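Local coordinates for acylneuraminate lyase (Mycoplasma synoviae, PDB 4N4P), which belongs to the dihydrodipicolinate synthetase family of TIM-barrel proteins and assembles from four chains, at residues A[174-177]-A[178-182]; A[239-242]-A[243-247]. All coordinates share one frame; numbering follows the deposited sequence.

Interaction 1: A[174-177]-A[178-182]; sequences FAFE and RLMSK
Glu177 and Arg178, adjacent in helix 173-182, lie side by side and join in a side-on salt bridge. NE of Arg178 reaches OE1 of Glu177 at 2.8 Å, on the syn side but out of the carboxylate plane, while NH2 meets OE2 of Glu177, also at 2.8 Å, almost straight (178°) and within the guanidinium plane. Bends at chi2 and chi3 of Arg178 fold the chain back to its neighbour, and the two flat groups end nearly coplanar. The same chain passes over Phe174: CG of Arg178 stands 4.2 Å from the ring centroid, above one face, and CD of Arg178 is 3.9 Å from CE1 of Phe174. Two residues further on, a second i to i+4 pair meets face-on, with CG of Met180 3.8 Å from the centroid of the Phe176 ring. SD of Met180 comes in obliquely at 4.4 Å from that centroid, a Met-aromatic contact. In the second subunit, His239 ND1 bonds to OE2 of Glu177, Asn242 ND2 to OE1, and Asp243 makes a salt bridge to Arg178. Within the beta-alpha-beta unit, Phe176, Leu179 and Met180 pack on Phe188 of strand 187-190, and Leu179 also reaches Tyr168 of strand 163-168 and helix 151-158.

Interaction 2: A[239-242]-A[243-247]; sequences HTYN and DYVLD
Tyr241 and Tyr244 form an edge-to-face (T-shaped) pair on helix 231-248, one of the helices that follow the eight-stranded parallel barrel of this TIM-barrel family member. The ring centroids are 5.0 Å apart and the planes meet at 69°. The edge of Tyr244 is turned to the face of Tyr241, with CD2 lying over the centre of that ring and CE2 approaching CZ of Tyr241 at 3.6 Å. The two side chains point the same way, and their hydroxyls end on one residue: OH of Tyr241 is hydrogen-bonded to the side-chain oxygen of Thr211, OH of Tyr244 to its carbonyl oxygen. Two buried phenols are thereby satisfied, and the rings are fixed at their far ends. On the Tyr241 ring, CG2 of Val245 adds an oblique apolar contact.

The backbone acceptors of 239-242 are taken in regular i to i+4 order; the bond from N of Leu246 to O of Asn242 is the straightest, at 175°, though long at 3.1 Å. The other polar side chains find their partners beyond 239-247, OG1 of Thr240 on O of Lys236 in the same helix. ND2 of Asn242 is bonded to O of Glu194 and to OE1 of Glu177 of the second subunit, and ND1 of His239 goes to OE2 of that Glu177. OD1 of Asp243 forms a salt bridge with Arg178 of the second subunit, whose positive charge probably stabilises the carboxylate. With CG anti to its own carbonyl carbon (chi1 -77°), the Asp243 side chain lies back along the helix, and its OD1 comes to 3.3 Å from O of His239, both acceptors facing the guanidinium of that Arg178, whose bond to O of His239 is weak.

Interactions 1 and 2 are each a short helical stretch of nine residues, partly buried, and do not touch within one chain: their nearest atoms are about 15 Å apart. Interaction 1 belongs to a helix of the outer layer, between strands 163-168 and 187-190, and interaction 2 to a helix packed against helices 212-227 and 280-294. Phe176 and Met180 form the inner side of the first, a tyrosine pair with bonded hydroxyls that of the second. Phe174 and Arg178 lie at the subunit boundary. There, interaction 1 brings an internal ion pair that also bonds across, whereas the polar side chains of 239-242 and 243-247 have no partner among one another. Each stretch faces the other's copy in the second subunit.

Interaction 1: A[174-177]-A[178-182]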
loop_
_atom_site.group_PDB
_atom_site.type_symbol
_atom_site.label_atom_id
_atom_site.label_comp_id
_atom_site.label_asym_id
_atom_site.label_seq_id
_atom_site.Cartn_x
_atom_site.Cartn_y
_atom_site.Cartn_z
ATOM N N PHE A 174 17.207 1.530 3.198
ATOM C CA PHE A 174 17.744 0.184 3.412
ATOM C C PHE A 174 18.153 -0.398 2.054
ATOM O O PHE A 174 19.266 -0.879 1.899
ATOM C CB PHE A 174 16.729 -0.714 4.148
ATOM C CG PHE A 174 17.252 -2.077 4.490
ATOM C CD1 PHE A 174 18.555 -2.256 4.925
ATOM C CD2 PHE A 174 16.431 -3.196 4.389
ATOM C CE1 PHE A 174 19.036 -3.514 5.255
ATOM C CE2 PHE A 174 16.915 -4.489 4.729
ATOM C CZ PHE A 174 18.219 -4.633 5.147
ATOM N N ALA A 175 17.271 -0.316 1.054
ATOM C CA ALA A 175 17.648 -0.794 -0.279
ATOM C C ALA A 175 18.882 -0.067 -0.786
ATOM O O ALA A 175 19.712 -0.676 -1.462
ATOM C CB ALA A 175 16.488 -0.650 -1.276
ATOM N N PHE A 176 19.009 1.224 -0.459
ATOM C CA PHE A 176 20.166 1.996 -0.874
ATOM C C PHE A 176 21.420 1.421 -0.226
ATOM O O PHE A 176 22.457 1.215 -0.873
ATOM C CB PHE A 176 20.042 3.483 -0.511
ATOM C CG PHE A 176 21.244 4.291 -0.943
ATOM C CD1 PHE A 176 21.561 4.407 -2.295
ATOM C CD2 PHE A 176 22.096 4.862 0.000
ATOM C CE1 PHE A 176 22.707 5.117 -2.724
ATOM C CE2 PHE A 176 23.236 5.594 -0.409
ATOM C CZ PHE A 176 23.536 5.716 -1.772
ATOM N N GLU A 177 21.305 1.133 1.062
ATOM C CA GLU A 177 22.444 0.623 1.815
ATOM C C GLU A 177 22.878 -0.720 1.213
ATOM O O GLU A 177 24.067 -0.968 1.033
ATOM C CB GLU A 177 22.085 0.476 3.301
ATOM C CG GLU A 177 23.205 -0.125 4.149
ATOM C CD GLU A 177 23.180 -1.652 4.152
ATOM O OE1 GLU A 177 22.081 -2.244 4.092
ATOM O OE2 GLU A 177 24.261 -2.269 4.206
ATOM N N ARG A 178 21.901 -1.567 0.890
ATOM C CA ARG A 178 22.180 -2.883 0.298
ATOM C C ARG A 178 22.885 -2.759 -1.047
ATOM O O ARG A 178 23.790 -3.554 -1.340
ATOM C CB ARG A 178 20.885 -3.692 0.126
ATOM C CG ARG A 178 20.143 -4.058 1.424
ATOM C CD ARG A 178 20.844 -5.209 2.194
ATOM N NE ARG A 178 22.042 -4.765 2.911
ATOM C CZ ARG A 178 22.980 -5.579 3.409
ATOM N NH1 ARG A 178 22.858 -6.910 3.286
ATOM N NH2 ARG A 178 24.039 -5.061 4.011
ATOM N N LEU A 179 22.449 -1.806 -1.879
ATOM C CA LEU A 179 23.103 -1.556 -3.173
ATOM C C LEU A 179 24.548 -1.124 -2.990
ATOM O O LEU A 179 25.446 -1.613 -3.690
ATOM C CB LEU A 179 22.361 -0.473 -3.962
ATOM C CG LEU A 179 21.030 -0.951 -4.531
ATOM C CD1 LEU A 179 20.199 0.238 -5.122
ATOM C CD2 LEU A 179 21.274 -2.066 -5.569
ATOM N N MET A 180 24.764 -0.223 -2.031
ATOM C CA MET A 180 26.102 0.286 -1.775
ATOM C C MET A 180 27.014 -0.838 -1.289
ATOM O O MET A 180 28.197 -0.869 -1.637
ATOM C CB MET A 180 26.057 1.431 -0.753
ATOM C CG MET A 180 25.415 2.712 -1.312
ATOM S SD MET A 180 26.253 3.435 -2.729
ATOM C CE MET A 180 27.690 4.119 -1.933
ATOM N N SER A 181 26.469 -1.747 -0.487
ATOM C CA SER A 181 27.240 -2.884 0.011
ATOM C C SER A 181 27.628 -3.812 -1.153
ATOM O O SER A 181 28.783 -4.238 -1.253
ATOM C CB SER A 181 26.436 -3.667 1.053
ATOM O OG SER A 181 27.234 -4.722 1.580
ATOM N N LYS A 182 26.672 -4.087 -2.034
ATOM C CA LYS A 182 26.857 -5.123 -3.069
ATOM C C LYS A 182 27.646 -4.618 -4.277
ATOM O O LYS A 182 28.376 -5.400 -4.932
ATOM C CB LYS A 182 25.510 -5.732 -3.470
ATOM C CG LYS A 182 25.580 -6.877 -4.490
ATOM C CD LYS A 182 25.989 -8.224 -3.841
ATOM C CE LYS A 182 25.848 -9.377 -4.846
ATOM N NZ LYS A 182 26.456 -10.643 -4.328
#

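Interaction 2: A[239-242]-A[243-247]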
loop_
_atom_site.group_PDB
_atom_site.type_symbol
_atom_site.label_atom_id
_atom_site.label_comp_id
_atom_site.label_asym_id
_atom_site.label_seq_id
_atom_site.Cartn_x
_atom_site.Cartn_y
_atom_site.Cartn_z
ATOM N N HIS A 239 17.599 19.999 9.115
ATOM C CA HIS A 239 16.251 20.451 9.539
ATOM C C HIS A 239 15.858 21.700 8.773
ATOM O O HIS A 239 14.740 21.796 8.272
ATOM C CB HIS A 239 16.200 20.680 11.058
ATOM C CG HIS A 239 16.465 19.428 11.847
ATOM N ND1 HIS A 239 16.011 18.191 11.449
ATOM C CD2 HIS A 239 17.140 19.227 13.008
ATOM C CE1 HIS A 239 16.395 17.275 12.325
ATOM N NE2 HIS A 239 17.072 17.878 13.288
ATOM N N THR A 240 16.812 22.625 8.620
ATOM C CA THR A 240 16.567 23.832 7.839
ATOM C C THR A 240 16.273 23.512 6.378
ATOM O O THR A 240 15.301 24.005 5.822
ATOM C CB THR A 240 17.736 24.816 7.943
ATOM O OG1 THR A 240 17.864 25.182 9.322
ATOM C CG2 THR A 240 17.448 26.095 7.114
ATOM N N TYR A 241 17.120 22.684 5.766
ATOM C CA TYR A 241 16.927 22.299 4.367
ATOM C C TYR A 241 15.571 21.636 4.148
ATOM O O TYR A 241 14.869 21.893 3.174
ATOM C CB TYR A 241 18.069 21.374 3.889
ATOM C CG TYR A 241 18.190 21.396 2.388
ATOM C CD1 TYR A 241 18.887 22.430 1.743
ATOM C CD2 TYR A 241 17.524 20.439 1.608
ATOM C CE1 TYR A 241 18.952 22.489 0.360
ATOM C CE2 TYR A 241 17.579 20.487 0.211
ATOM C CZ TYR A 241 18.307 21.522 -0.399
ATOM O OH TYR A 241 18.384 21.592 -1.758
ATOM N N ASN A 242 15.185 20.765 5.055
ATOM C CA ASN A 242 13.921 20.049 4.832
ATOM C C ASN A 242 12.730 20.942 5.110
ATOM O O ASN A 242 11.700 20.780 4.490
ATOM C CB ASN A 242 13.890 18.764 5.653
ATOM C CG ASN A 242 14.838 17.691 5.056
ATOM O OD1 ASN A 242 15.522 17.959 4.063
ATOM N ND2 ASN A 242 14.857 16.495 5.642
ATOM N N ASP A 243 12.913 21.922 5.998
ATOM C CA ASP A 243 11.902 22.978 6.172
ATOM C C ASP A 243 11.724 23.668 4.823
ATOM O O ASP A 243 10.597 23.897 4.364
ATOM C CB ASP A 243 12.342 24.020 7.211
ATOM C CG ASP A 243 12.186 23.552 8.643
ATOM O OD1 ASP A 243 11.584 22.495 8.911
ATOM O OD2 ASP A 243 12.676 24.277 9.508
ATOM N N TYR A 244 12.852 23.986 4.201
ATOM C CA TYR A 244 12.880 24.655 2.892
ATOM C C TYR A 244 12.161 23.835 1.838
ATOM O O TYR A 244 11.329 24.360 1.106
ATOM C CB TYR A 244 14.325 24.947 2.466
ATOM C CG TYR A 244 14.595 24.917 0.972
ATOM C CD1 TYR A 244 14.089 25.914 0.115
ATOM C CD2 TYR A 244 15.390 23.883 0.409
ATOM C CE1 TYR A 244 14.351 25.877 -1.279
ATOM C CE2 TYR A 244 15.681 23.851 -0.957
ATOM C CZ TYR A 244 15.149 24.837 -1.800
ATOM O OH TYR A 244 15.420 24.800 -3.152
ATOM N N VAL A 245 12.481 22.544 1.759
ATOM C CA VAL A 245 11.844 21.705 0.742
ATOM C C VAL A 245 10.326 21.693 0.908
ATOM O O VAL A 245 9.600 21.911 -0.059
ATOM C CB VAL A 245 12.399 20.268 0.731
ATOM C CG1 VAL A 245 11.702 19.450 -0.368
ATOM C CG2 VAL A 245 13.951 20.285 0.493
ATOM N N LEU A 246 9.843 21.457 2.131
ATOM C CA LEU A 246 8.405 21.436 2.386
ATOM C C LEU A 246 7.736 22.805 2.086
ATOM O O LEU A 246 6.621 22.865 1.512
ATOM C CB LEU A 246 8.134 21.001 3.836
ATOM C CG LEU A 246 8.476 19.520 4.054
ATOM C CD1 LEU A 246 8.186 19.065 5.485
ATOM C CD2 LEU A 246 7.736 18.649 3.044
ATOM N N ASP A 247 8.423 23.885 2.446
ATOM C CA ASP A 247 7.899 25.235 2.161
ATOM C C ASP A 247 7.857 25.442 0.652
ATOM O O ASP A 247 6.867 25.959 0.106
ATOM C CB ASP A 247 8.746 26.335 2.854
ATOM C CG ASP A 247 8.313 26.608 4.284
ATOM O OD1 ASP A 247 7.208 26.214 4.687
ATOM O OD2 ASP A 247 9.060 27.293 4.995
#